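Local coordinates for protein nitroalkane oxidase (Podospora anserina, PDB 3MKH) that oxidises primary and secondary nitroalkanes to aldehydes or ketones with its FAD cofactor and molecular oxygen, releasing nitrite and hydrogen peroxide, at residues A[19-24]-A[57-62]; A[42-47]-A[171-176]; A[80-85]-A[274-279]; A[84-87]-A[92-95]; A[282-287]-A[390-395]. All blocks are in the same frame, centred on the assembly; numbering follows the deposited sequence.

Contacts 3, 4 and 5 form the connected centre of the subunit. Contacts 3 and 4 share helix 75-88, with centres 9 Å apart, while contacts 3 and 5 both use helix 262-298 and have centres 11 Å apart. Arg286 of contact 5 ties these parts together, its NE lying 2.8 Å from Glu83 OE2 and its NH2 2.9 Å from Glu84 OE1. Contact 1 reaches this core through Arg19, which packs on Glu84; contact 2 does so where Asn173 and Phe44 pack against Thr95 of contact 4. FAD is touched by Ala171 and Thr172 of contact 2, Leu94 of contact 4 and Val394 of contact 5, whereas contact 1 lies away from it.

Contact 1 (A[19-24]-A[57-62]); sequences RSLARN and AGILKG
Leu21 and Ile59 reach toward each other and meet tip to tip, methyl against methyl. The closest pair is Leu21 CD1 and Ile59 CD1, 3.9 Å apart, and the second leucine branch also comes in, with Leu21 CD2 4.0 Å from Ile59 CD1. The fork of the leucine thus straddles the end of the isoleucine, and CD1 additionally passes 4.1 Å from Ile59 CG1. Leu21 gets there with CG anti to its backbone N (chi1 -170°), which sends the branch straight off the helix toward the facing loop. On the isoleucine, CG1 lies beside the backbone N and anti to the carbonyl carbon, carrying CD1 forward to the leucine. Ala57 adds a looser touch at the margin, its CB 4.3 Å from Leu21 CD1. Between Ala57 and Ile59 the chain turns at Gly58, which closes the preceding helix in a Schellman motif with positive phi, and this turn places both neighbours facing Leu21. The surface buried is small, 96 Å² in all, and the pairing is purely apolar at the edge of the molecule. Beyond it, Ile59 also packs on Ala54 of helix 48-56, and Leu60 is buried against Tyr51 and Val55 of that helix. Helix 9-33 also packs on helix 75-88, through Ala22 on Val88 and Arg19 on Glu84, and so touches both that helix and the loop after helix 48-56.

Contact 2 (A[42-47]-A[171-176]); sequences LRFQST and ATNCAG. With FAD (flavin-adenine dinucleotide), chain E.
Phe44 carries the contact alone from its side, meeting Gly176 and Asn173 with two parts of its ring. The carbonyl oxygen of Gly176 sits at the ring edge, near its plane, with Phe44 CE2 3.3 Å from Gly176 O and CZ 3.7 Å from the same oxygen. The amide of Asn173 passes CE1 obliquely, its plane turned 35° from that of the ring. With CG anti to the backbone N (chi1 162°), the phenyl group leaves helix 41-45 toward the loop, where it also stacks on Trp177.

Hydrogen bonds fix each side separately. Phe44 O accepts from Thr47 N at 2.9 Å and from Thr47 OG1 at 2.6 Å, the hydroxyl lying in the carbonyl plane on a lone pair. The loop folds through a type II turn, Ala171 to Cys174, overlapped by a type I turn, Asn173 to Gly176.

At its far end this loop meets the flavin: Thr172 N gives a weak bond to FAD O4 (3.4 Å), and Thr172 OG1 lies 2.8 Å from FAD N5. Putting a leucine in place of Phe44 would probably take the flat edge from Gly176 O and the stacking partner from Trp177. The buried carbonyl is thus met by ring hydrogens, a weakly polar contact, while the N and OG1 of Thr172 in the same loop face the cofactor.

Contact 3 (A[80-85]-A[274-279]); sequences ILVEEC and AVLVGA
Val82 packs into the angle between Leu276 and Ala279, and the tight part of the contact lies around it. Its CG1, anti to the backbone N (chi1 170°), stands 3.6 Å from Leu276 O and 4.0 Å from Ala279 CB, with the alanine offering little bulk to hold the helices apart. One residue on, backbone meets backbone: the CA-H of Glu83 points at the carbonyl oxygen of Ala279, with Glu83 CA 3.5 Å from Ala279 O and an angle of 141° at the hydrogen. The two CA atoms, Glu83 CA and Ala279 CA, are 4.9 Å apart here. From this close point Glu83 carries its extended chain past Ala279 to a buried carboxylate held by Arg286, Arg328 and the hydroxyl of Tyr426 of the third subunit.

The segments 80-85 and 274-279 run in the same general sense, crossing at -39° with axes 8.5 Å apart at closest approach. In the acyl-CoA dehydrogenase fold this is a seam between the N-terminal helical domain, which supplies helix 75-88, and the C-terminal helical domain, which supplies the long helix 262-298.

Toward Leu276 the packing is slacker. Its side chain meets Val82 at about a right angle, through the single approach of Leu276 CG to Val82 CG2 at 4.0 Å, and remains partly exposed; it lies about 7 Å from the side chain of Asp399, the inferred proton acceptor.

Contact 4 (A[84-87]-A[92-95]); sequences ECYS and AALT
The ring of Tyr86 is the flat group here, and Ala93 CB comes to it obliquely, 4.1 Å from Tyr86 CE1. Beyond the ring the phenolic oxygen is set against Leu94 from one end of the side chain to the other: Tyr86 OH lies 3.6 Å from Leu94 CB, and Leu94 CD1 and Leu94 CD2 are each 3.8 Å from that oxygen. The two side chains pass each other at a slant. A first torsion of -105°, away from the staggered positions, brings the ring end of Tyr86 closer to helix 90-109 than its first bond would suggest. The hydroxyl is not left to carbon alone, because it is hydrogen-bonded to His235 NE2. Met280 and Leu284 of helix 262-298 and Phe97 also touch Tyr86. Replacing Tyr86 by a phenylalanine would probably leave His235 NE2 without this mate and open a small gap beside Leu94.

The second meeting point is aliphatic: Cys85 CB and Ala93 CB touch at 3.9 Å, where Cys85 CA and Ala93 CA come within 6.1 Å. On the far side of the first helix Ser87 OG turns back to Glu84 O (2.8 Å), tilted 22° from the carbonyl plane, inside its own last turn.

Helices 75-88 and 90-109, consecutive in the chain and joined by a short turn, pack here in the N-terminal helical domain of the acyl-CoA dehydrogenase fold, and Leu94 extends the contact to the cofactor pocket, its side chain lying about 4 Å from FAD.

Contact 5 (A[282-287]-A[390-395]); sequences VGLMRA and NTAVVL
Within the C-terminal helical domain of the acyl-CoA dehydrogenase fold, the long helix 262-298 meets the junction of helices 385-392 and 394-397, with Leu284 set against Thr391, Ala392 and Leu395. Leu284 supplies every atom of the contact from its side. Its first torsion puts CG anti to the carbonyl carbon (chi1 -65°), and the extended second torsion then pushes CD1 out as the foremost atom. That methyl presses on the backbone of Ala392, 3.5 Å from Ala392 CA, tighter than usual for two carbons, and 3.6 Å from Ala392 N. Ala392 CB and Leu395 CD1 are each 3.7 Å from Leu284 CD1 as well. Both branches meet the threonine, Leu284 CD1 and Leu284 CD2 each lying 3.8 Å from Thr391 CG2 where the two side chains cross at a slant.

Thr391 presents its methyl to the leucine and sends its hydroxyl back to Asp387 O in its own helix, so the polar atom has a partner outside the apolar patch. Backbone bonds from Val394 N to Thr391 O and from Leu395 N to Ala392 O, each three residues back, draw the junction together and bring Leu395 round to Leu284.

Close by, Val394 touches the FAD and packs on Tyr379 of the second subunit, Arg286 meets Trp422 of the third subunit, and the side chain of Leu395 lies about 4 Å from that of Phe398, three residues on and part of the FAD site. The contact itself is buried, and apolar in its side chains: one leucine fork held by shape against alanine, leucine and a threonine methyl.

Contact 1 (A[19-24]-A[57-62])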
# COMPACT_ATOMS: atom_id res chain seq x y z
N ARG A 19 24.60 -9.73 -21.31
CA ARG A 19 24.39 -11.10 -20.84
C ARG A 19 25.72 -11.84 -20.71
O ARG A 19 26.00 -12.51 -19.71
CB ARG A 19 23.47 -11.87 -21.80
CG ARG A 19 22.04 -11.33 -21.87
CD ARG A 19 21.24 -12.12 -22.91
NE ARG A 19 20.96 -13.47 -22.44
CZ ARG A 19 21.50 -14.57 -22.96
NH1 ARG A 19 22.32 -14.48 -24.00
NH2 ARG A 19 21.19 -15.75 -22.45
N SER A 20 26.57 -11.69 -21.73
CA SER A 20 27.87 -12.35 -21.75
C SER A 20 28.82 -11.81 -20.67
O SER A 20 29.50 -12.57 -19.97
CB SER A 20 28.49 -12.22 -23.15
OG SER A 20 29.73 -12.90 -23.23
N LEU A 21 28.88 -10.49 -20.53
CA LEU A 21 29.70 -9.88 -19.49
C LEU A 21 29.31 -10.34 -18.09
O LEU A 21 30.16 -10.72 -17.26
CB LEU A 21 29.58 -8.37 -19.56
CG LEU A 21 30.63 -7.72 -18.65
CD1 LEU A 21 31.85 -7.37 -19.48
CD2 LEU A 21 30.07 -6.51 -17.94
N ALA A 22 28.01 -10.28 -17.81
CA ALA A 22 27.50 -10.65 -16.49
C ALA A 22 27.85 -12.09 -16.19
O ALA A 22 28.36 -12.41 -15.12
CB ALA A 22 26.00 -10.42 -16.41
N ARG A 23 27.58 -12.97 -17.16
CA ARG A 23 27.85 -14.39 -16.98
C ARG A 23 29.35 -14.71 -16.87
O ARG A 23 29.75 -15.54 -16.05
CB ARG A 23 27.19 -15.20 -18.10
CG ARG A 23 27.71 -16.62 -18.26
CD ARG A 23 27.09 -17.57 -17.25
NE ARG A 23 25.65 -17.73 -17.46
CZ ARG A 23 25.12 -18.41 -18.48
NH1 ARG A 23 25.92 -18.97 -19.38
NH2 ARG A 23 23.80 -18.51 -18.60
N ASN A 24 30.18 -14.05 -17.67
CA ASN A 24 31.60 -14.38 -17.71
C ASN A 24 32.45 -13.71 -16.66
O ASN A 24 33.44 -14.27 -16.23
CB ASN A 24 32.20 -14.07 -19.08
CG ASN A 24 31.72 -15.02 -20.15
OD1 ASN A 24 31.35 -16.16 -19.86
ND2 ASN A 24 31.75 -14.57 -21.39
N ALA A 57 37.79 -5.65 -21.38
CA ALA A 57 36.62 -5.76 -22.25
C ALA A 57 36.09 -4.40 -22.73
O ALA A 57 35.14 -4.35 -23.51
CB ALA A 57 35.52 -6.56 -21.55
N GLY A 58 36.69 -3.31 -22.26
CA GLY A 58 36.33 -1.97 -22.70
C GLY A 58 35.29 -1.25 -21.86
O GLY A 58 34.79 -0.20 -22.27
N ILE A 59 34.96 -1.78 -20.68
CA ILE A 59 33.84 -1.23 -19.90
C ILE A 59 34.07 0.22 -19.44
O ILE A 59 33.14 1.03 -19.44
CB ILE A 59 33.47 -2.13 -18.68
CG1 ILE A 59 33.08 -3.52 -19.15
CG2 ILE A 59 32.26 -1.57 -17.94
CD1 ILE A 59 31.83 -3.53 -20.04
N LEU A 60 35.29 0.55 -19.05
CA LEU A 60 35.59 1.90 -18.60
C LEU A 60 35.55 2.90 -19.77
O LEU A 60 35.07 4.03 -19.61
CB LEU A 60 36.93 1.94 -17.87
CG LEU A 60 36.90 1.71 -16.35
CD1 LEU A 60 35.81 0.78 -15.91
CD2 LEU A 60 38.25 1.31 -15.76
N LYS A 61 36.05 2.50 -20.93
CA LYS A 61 35.95 3.38 -22.11
C LYS A 61 34.49 3.75 -22.37
O LYS A 61 34.18 4.87 -22.79
CB LYS A 61 36.53 2.68 -23.35
CG LYS A 61 37.98 2.21 -23.22
CD LYS A 61 38.48 1.61 -24.54
CE LYS A 61 39.32 0.36 -24.31
NZ LYS A 61 40.07 -0.06 -25.55
N GLY A 62 33.60 2.80 -22.12
CA GLY A 62 32.18 2.99 -22.30
C GLY A 62 31.52 3.91 -21.29
O GLY A 62 30.38 4.34 -21.47

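Contact 2 (A[42-47]-A[171-176])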
# COMPACT_ATOMS: atom_id res chain seq x y z
N LEU A 42 38.21 -7.94 2.42
CA LEU A 42 38.86 -8.79 1.42
C LEU A 42 37.90 -9.21 0.29
O LEU A 42 38.35 -9.63 -0.79
CB LEU A 42 39.45 -10.05 2.06
CG LEU A 42 40.93 -10.11 2.51
CD1 LEU A 42 41.40 -8.79 3.09
CD2 LEU A 42 41.11 -11.23 3.53
N ARG A 43 36.59 -9.13 0.54
CA ARG A 43 35.64 -9.44 -0.52
C ARG A 43 35.83 -8.45 -1.67
O ARG A 43 35.98 -8.85 -2.82
CB ARG A 43 34.19 -9.39 -0.01
CG ARG A 43 33.83 -10.59 0.83
CD ARG A 43 32.33 -10.79 1.01
NE ARG A 43 32.08 -12.12 1.57
CZ ARG A 43 30.91 -12.74 1.57
NH1 ARG A 43 29.83 -12.16 1.06
NH2 ARG A 43 30.82 -13.95 2.10
N PHE A 44 35.82 -7.16 -1.34
CA PHE A 44 36.09 -6.11 -2.31
C PHE A 44 37.44 -6.35 -3.00
O PHE A 44 37.52 -6.42 -4.22
CB PHE A 44 36.10 -4.75 -1.60
CG PHE A 44 36.76 -3.67 -2.37
CD1 PHE A 44 36.16 -3.12 -3.49
CD2 PHE A 44 37.99 -3.16 -1.96
CE1 PHE A 44 36.76 -2.10 -4.20
CE2 PHE A 44 38.60 -2.14 -2.66
CZ PHE A 44 37.99 -1.61 -3.78
N GLN A 45 38.50 -6.49 -2.22
CA GLN A 45 39.83 -6.65 -2.79
C GLN A 45 39.89 -7.83 -3.76
O GLN A 45 40.50 -7.73 -4.82
CB GLN A 45 40.90 -6.77 -1.70
CG GLN A 45 41.09 -5.51 -0.87
CD GLN A 45 42.31 -5.58 0.04
OE1 GLN A 45 43.17 -4.69 0.04
NE2 GLN A 45 42.39 -6.65 0.81
N SER A 46 39.23 -8.93 -3.40
CA SER A 46 39.25 -10.14 -4.22
C SER A 46 38.60 -9.95 -5.60
O SER A 46 38.75 -10.80 -6.46
CB SER A 46 38.57 -11.31 -3.50
OG SER A 46 37.15 -11.21 -3.57
N THR A 47 37.86 -8.86 -5.79
CA THR A 47 37.24 -8.64 -7.10
C THR A 47 38.13 -7.88 -8.10
O THR A 47 37.71 -7.59 -9.21
CB THR A 47 35.89 -7.90 -6.99
OG1 THR A 47 36.10 -6.60 -6.42
CG2 THR A 47 34.92 -8.68 -6.11
N ALA A 171 31.36 6.66 0.00
CA ALA A 171 31.74 6.98 -1.37
C ALA A 171 32.44 5.80 -2.02
O ALA A 171 33.63 5.53 -1.80
CB ALA A 171 32.60 8.23 -1.43
N THR A 172 31.67 5.09 -2.83
CA THR A 172 32.11 3.82 -3.38
C THR A 172 33.43 3.94 -4.13
O THR A 172 33.58 4.80 -4.99
CB THR A 172 31.01 3.26 -4.30
OG1 THR A 172 29.79 3.15 -3.57
CG2 THR A 172 31.42 1.91 -4.84
N ASN A 173 34.38 3.07 -3.79
CA ASN A 173 35.70 3.00 -4.43
C ASN A 173 36.74 4.01 -3.94
O ASN A 173 37.90 3.91 -4.33
CB ASN A 173 35.60 3.17 -5.97
CG ASN A 173 34.90 2.02 -6.67
OD1 ASN A 173 34.51 2.16 -7.86
ND2 ASN A 173 34.75 0.89 -6.00
N CYS A 174 36.35 4.99 -3.12
CA CYS A 174 37.25 6.12 -2.84
C CYS A 174 38.60 5.71 -2.23
O CYS A 174 39.60 6.42 -2.38
CB CYS A 174 36.58 7.17 -1.95
SG CYS A 174 36.28 6.61 -0.25
N ALA A 175 38.64 4.56 -1.56
CA ALA A 175 39.87 4.15 -0.88
C ALA A 175 40.81 3.29 -1.75
O ALA A 175 41.94 3.01 -1.36
CB ALA A 175 39.53 3.44 0.44
N GLY A 176 40.35 2.89 -2.94
CA GLY A 176 41.19 2.11 -3.85
C GLY A 176 41.34 0.66 -3.44
O GLY A 176 40.84 0.25 -2.39
PA FAD E . 21.08 11.79 4.76
O1A FAD E . 21.60 13.16 4.88
O2A FAD E . 21.83 10.69 5.37
O5B FAD E . 19.58 11.78 5.34
C5B FAD E . 19.09 10.66 6.07
C4B FAD E . 17.56 10.70 6.26
O4B FAD E . 17.21 11.85 7.05
C3B FAD E . 16.83 10.88 4.93
O3B FAD E . 16.54 9.60 4.37
C2B FAD E . 15.54 11.55 5.36
O2B FAD E . 14.58 10.58 5.77
C1B FAD E . 15.96 12.40 6.56
N9A FAD E . 16.17 13.80 6.10
C8A FAD E . 17.31 14.48 6.15
N7A FAD E . 17.13 15.70 5.65
C5A FAD E . 15.86 15.80 5.28
C6A FAD E . 15.09 16.81 4.72
N6A FAD E . 15.64 17.98 4.43
N1A FAD E . 13.80 16.59 4.48
C2A FAD E . 13.25 15.42 4.76
N3A FAD E . 13.94 14.44 5.30
C4A FAD E . 15.24 14.59 5.57
N1 FAD E . 27.90 8.36 -1.77
C2 FAD E . 28.80 9.02 -2.60
O2 FAD E . 29.11 10.17 -2.35
N3 FAD E . 29.34 8.36 -3.70
C4 FAD E . 28.99 7.05 -3.98
O4 FAD E . 29.47 6.48 -4.95
C4X FAD E . 28.08 6.39 -3.15
N5 FAD E . 27.70 5.07 -3.41
C5X FAD E . 27.08 4.33 -2.39
C6 FAD E . 26.99 2.95 -2.47
C7 FAD E . 26.38 2.23 -1.45
C7M FAD E . 26.28 0.71 -1.52
C8 FAD E . 25.85 2.90 -0.36
C8M FAD E . 25.18 2.12 0.77
C9 FAD E . 25.94 4.28 -0.29
C9A FAD E . 26.55 5.00 -1.30
N10 FAD E . 26.64 6.39 -1.23
C10 FAD E . 27.54 7.05 -2.05
C1' FAD E . 25.79 7.16 -0.30
C2' FAD E . 24.44 7.48 -0.94
O2' FAD E . 24.62 8.32 -2.08
C3' FAD E . 23.45 8.15 0.04
O3' FAD E . 22.18 8.20 -0.58
C4' FAD E . 23.85 9.58 0.44
O4' FAD E . 24.83 9.54 1.47
C5' FAD E . 22.63 10.34 0.96
O5' FAD E . 21.97 9.63 2.01
P FAD E . 20.53 10.07 2.52
O1P FAD E . 19.69 10.32 1.35
O2P FAD E . 20.07 9.12 3.53
O3P FAD E . 20.85 11.50 3.20

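Contact 3 (A[80-85]-A[274-279])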
# COMPACT_ATOMS: atom_id res chain seq x y z
N ILE A 80 20.09 -0.87 -20.23
CA ILE A 80 20.04 -2.27 -20.64
C ILE A 80 21.16 -3.05 -19.97
O ILE A 80 20.94 -4.10 -19.37
CB ILE A 80 20.08 -2.41 -22.18
CG1 ILE A 80 18.75 -1.92 -22.77
CG2 ILE A 80 20.39 -3.86 -22.57
CD1 ILE A 80 18.77 -1.66 -24.29
N LEU A 81 22.37 -2.52 -20.03
CA LEU A 81 23.51 -3.18 -19.40
C LEU A 81 23.28 -3.34 -17.89
O LEU A 81 23.48 -4.42 -17.32
CB LEU A 81 24.79 -2.40 -19.67
CG LEU A 81 26.02 -2.83 -18.86
CD1 LEU A 81 26.46 -4.23 -19.27
CD2 LEU A 81 27.17 -1.85 -19.06
N VAL A 82 22.89 -2.24 -17.25
CA VAL A 82 22.73 -2.24 -15.79
C VAL A 82 21.64 -3.23 -15.32
O VAL A 82 21.82 -3.92 -14.31
CB VAL A 82 22.44 -0.82 -15.26
CG1 VAL A 82 22.04 -0.87 -13.81
CG2 VAL A 82 23.68 0.06 -15.43
N GLU A 83 20.52 -3.29 -16.04
CA GLU A 83 19.45 -4.21 -15.69
C GLU A 83 19.96 -5.65 -15.72
O GLU A 83 19.75 -6.43 -14.78
CB GLU A 83 18.22 -4.06 -16.62
CG GLU A 83 17.15 -5.15 -16.39
CD GLU A 83 16.05 -5.22 -17.46
OE1 GLU A 83 15.91 -4.26 -18.25
OE2 GLU A 83 15.33 -6.25 -17.52
N GLU A 84 20.63 -6.02 -16.81
CA GLU A 84 21.16 -7.36 -16.93
C GLU A 84 22.17 -7.66 -15.81
O GLU A 84 22.09 -8.72 -15.17
CB GLU A 84 21.79 -7.56 -18.32
CG GLU A 84 22.45 -8.94 -18.50
CD GLU A 84 21.47 -10.11 -18.33
OE1 GLU A 84 20.24 -9.92 -18.51
OE2 GLU A 84 21.94 -11.21 -18.02
N CYS A 85 23.11 -6.75 -15.56
CA CYS A 85 24.12 -7.00 -14.54
C CYS A 85 23.52 -7.18 -13.15
O CYS A 85 23.90 -8.09 -12.42
CB CYS A 85 25.19 -5.91 -14.52
SG CYS A 85 26.21 -5.92 -15.98
N ALA A 274 20.30 8.46 -11.42
CA ALA A 274 18.91 8.17 -11.05
C ALA A 274 18.23 7.23 -12.06
O ALA A 274 17.49 6.32 -11.69
CB ALA A 274 18.10 9.48 -10.91
N VAL A 275 18.49 7.47 -13.34
CA VAL A 275 17.96 6.62 -14.40
C VAL A 275 18.49 5.20 -14.24
O VAL A 275 17.76 4.22 -14.36
CB VAL A 275 18.31 7.16 -15.82
CG1 VAL A 275 17.85 6.20 -16.93
CG2 VAL A 275 17.72 8.56 -16.03
N LEU A 276 19.79 5.10 -13.95
CA LEU A 276 20.45 3.80 -13.87
C LEU A 276 20.04 3.05 -12.60
O LEU A 276 20.02 1.83 -12.59
CB LEU A 276 21.97 3.97 -13.95
CG LEU A 276 22.58 3.89 -15.36
CD1 LEU A 276 21.58 4.14 -16.49
CD2 LEU A 276 23.82 4.73 -15.50
N VAL A 277 19.70 3.78 -11.55
CA VAL A 277 19.10 3.18 -10.36
C VAL A 277 17.73 2.56 -10.69
O VAL A 277 17.36 1.50 -10.16
CB VAL A 277 18.98 4.18 -9.17
CG1 VAL A 277 18.09 3.60 -8.06
CG2 VAL A 277 20.38 4.49 -8.62
N GLY A 278 16.99 3.22 -11.58
CA GLY A 278 15.76 2.65 -12.11
C GLY A 278 16.07 1.28 -12.68
O GLY A 278 15.44 0.26 -12.35
N ALA A 279 17.10 1.23 -13.51
CA ALA A 279 17.46 -0.01 -14.16
C ALA A 279 17.96 -1.07 -13.17
O ALA A 279 17.71 -2.27 -13.37
CB ALA A 279 18.48 0.23 -15.27

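Contact 4 (A[84-87]-A[92-95])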
# COMPACT_ATOMS: atom_id res chain seq x y z
N GLU A 84 20.63 -6.02 -16.81
CA GLU A 84 21.16 -7.36 -16.93
C GLU A 84 22.17 -7.66 -15.81
O GLU A 84 22.09 -8.72 -15.17
CB GLU A 84 21.79 -7.56 -18.32
CG GLU A 84 22.45 -8.94 -18.50
CD GLU A 84 21.47 -10.11 -18.33
OE1 GLU A 84 20.24 -9.92 -18.51
OE2 GLU A 84 21.94 -11.21 -18.02
N CYS A 85 23.11 -6.75 -15.56
CA CYS A 85 24.12 -7.00 -14.54
C CYS A 85 23.52 -7.18 -13.15
O CYS A 85 23.90 -8.09 -12.42
CB CYS A 85 25.19 -5.91 -14.52
SG CYS A 85 26.21 -5.92 -15.98
N TYR A 86 22.57 -6.32 -12.81
CA TYR A 86 21.90 -6.42 -11.52
C TYR A 86 21.01 -7.64 -11.37
O TYR A 86 20.78 -8.12 -10.25
CB TYR A 86 21.13 -5.13 -11.17
CG TYR A 86 21.84 -4.34 -10.12
CD1 TYR A 86 23.12 -3.85 -10.36
CD2 TYR A 86 21.28 -4.12 -8.87
CE1 TYR A 86 23.82 -3.15 -9.40
CE2 TYR A 86 21.98 -3.41 -7.88
CZ TYR A 86 23.25 -2.93 -8.17
OH TYR A 86 23.97 -2.22 -7.25
N SER A 87 20.51 -8.18 -12.48
CA SER A 87 19.71 -9.38 -12.39
C SER A 87 20.61 -10.57 -12.07
O SER A 87 20.13 -11.64 -11.70
CB SER A 87 18.95 -9.63 -13.70
OG SER A 87 19.79 -10.19 -14.70
N ALA A 92 29.35 -7.03 -7.39
CA ALA A 92 30.50 -6.82 -8.26
C ALA A 92 30.14 -5.82 -9.36
O ALA A 92 30.99 -5.04 -9.80
CB ALA A 92 30.97 -8.13 -8.87
N ALA A 93 28.88 -5.81 -9.78
CA ALA A 93 28.44 -4.81 -10.76
C ALA A 93 28.60 -3.39 -10.23
O ALA A 93 29.06 -2.49 -10.94
CB ALA A 93 26.99 -5.06 -11.17
N LEU A 94 28.20 -3.16 -8.98
CA LEU A 94 28.16 -1.80 -8.46
C LEU A 94 29.56 -1.18 -8.40
O LEU A 94 29.74 0.01 -8.65
CB LEU A 94 27.49 -1.77 -7.07
CG LEU A 94 27.31 -0.35 -6.52
CD1 LEU A 94 26.55 0.50 -7.52
CD2 LEU A 94 26.58 -0.39 -5.18
N THR A 95 30.56 -2.00 -8.08
CA THR A 95 31.94 -1.48 -8.04
C THR A 95 32.33 -0.91 -9.40
O THR A 95 32.91 0.18 -9.49
CB THR A 95 32.92 -2.57 -7.59
OG1 THR A 95 32.64 -2.90 -6.23
CG2 THR A 95 34.37 -2.08 -7.68

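Contact 5 (A[282-287]-A[390-395])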
# COMPACT_ATOMS: atom_id res chain seq x y z
N VAL A 282 14.83 -2.59 -11.85
CA VAL A 282 14.26 -3.53 -12.82
C VAL A 282 14.99 -4.86 -12.79
O VAL A 282 14.37 -5.93 -12.85
CB VAL A 282 14.30 -2.96 -14.27
CG1 VAL A 282 13.73 -3.98 -15.26
CG2 VAL A 282 13.55 -1.63 -14.35
N GLY A 283 16.32 -4.80 -12.71
CA GLY A 283 17.13 -6.01 -12.70
C GLY A 283 16.85 -6.90 -11.50
O GLY A 283 16.75 -8.13 -11.63
N LEU A 284 16.74 -6.30 -10.32
CA LEU A 284 16.43 -7.10 -9.14
C LEU A 284 15.02 -7.68 -9.22
O LEU A 284 14.78 -8.79 -8.78
CB LEU A 284 16.56 -6.28 -7.86
CG LEU A 284 17.94 -5.75 -7.49
CD1 LEU A 284 17.84 -4.93 -6.19
CD2 LEU A 284 18.94 -6.91 -7.34
N MET A 285 14.08 -6.90 -9.76
CA MET A 285 12.70 -7.35 -9.88
C MET A 285 12.62 -8.54 -10.82
O MET A 285 11.98 -9.55 -10.52
CB MET A 285 11.79 -6.21 -10.35
CG MET A 285 11.70 -5.09 -9.30
SD MET A 285 10.84 -3.60 -9.86
CE MET A 285 9.15 -4.21 -9.88
N ARG A 286 13.28 -8.41 -11.97
CA ARG A 286 13.40 -9.51 -12.91
C ARG A 286 14.01 -10.74 -12.23
O ARG A 286 13.49 -11.85 -12.35
CB ARG A 286 14.26 -9.08 -14.12
CG ARG A 286 14.71 -10.23 -14.98
CD ARG A 286 14.68 -9.86 -16.46
NE ARG A 286 15.74 -8.94 -16.90
CZ ARG A 286 16.97 -9.32 -17.19
NH1 ARG A 286 17.33 -10.59 -17.03
NH2 ARG A 286 17.86 -8.43 -17.63
N ALA A 287 15.11 -10.56 -11.50
CA ALA A 287 15.73 -11.70 -10.82
C ALA A 287 14.79 -12.34 -9.80
O ALA A 287 14.73 -13.55 -9.69
CB ALA A 287 17.06 -11.30 -10.14
N ASN A 390 17.94 -7.85 0.61
CA ASN A 390 18.99 -7.05 1.22
C ASN A 390 19.81 -6.23 0.22
O ASN A 390 20.51 -5.31 0.61
CB ASN A 390 19.89 -7.90 2.10
CG ASN A 390 19.23 -8.23 3.41
OD1 ASN A 390 18.96 -7.34 4.20
ND2 ASN A 390 18.90 -9.50 3.62
N THR A 391 19.70 -6.57 -1.06
CA THR A 391 20.25 -5.72 -2.11
C THR A 391 19.26 -4.61 -2.41
O THR A 391 19.61 -3.42 -2.48
CB THR A 391 20.54 -6.55 -3.39
OG1 THR A 391 21.47 -7.60 -3.08
CG2 THR A 391 21.14 -5.66 -4.51
N ALA A 392 18.00 -4.99 -2.55
CA ALA A 392 16.96 -4.05 -2.96
C ALA A 392 16.78 -2.88 -1.99
O ALA A 392 16.53 -1.74 -2.40
CB ALA A 392 15.62 -4.80 -3.18
N VAL A 393 16.90 -3.15 -0.68
CA VAL A 393 16.62 -2.07 0.28
C VAL A 393 17.60 -0.90 0.21
O VAL A 393 17.29 0.18 0.71
CB VAL A 393 16.48 -2.57 1.75
CG1 VAL A 393 15.35 -3.55 1.86
CG2 VAL A 393 17.78 -3.15 2.25
N VAL A 394 18.77 -1.09 -0.39
CA VAL A 394 19.67 0.04 -0.60
C VAL A 394 19.18 1.03 -1.67
O VAL A 394 19.56 2.19 -1.68
CB VAL A 394 21.09 -0.42 -0.97
CG1 VAL A 394 21.24 -0.56 -2.49
CG2 VAL A 394 22.10 0.55 -0.41
N LEU A 395 18.35 0.57 -2.60
CA LEU A 395 18.03 1.40 -3.76
C LEU A 395 17.30 2.70 -3.41
O LEU A 395 17.65 3.76 -3.94
CB LEU A 395 17.26 0.60 -4.83
CG LEU A 395 18.04 -0.61 -5.39
CD1 LEU A 395 17.18 -1.30 -6.46
CD2 LEU A 395 19.41 -0.22 -5.98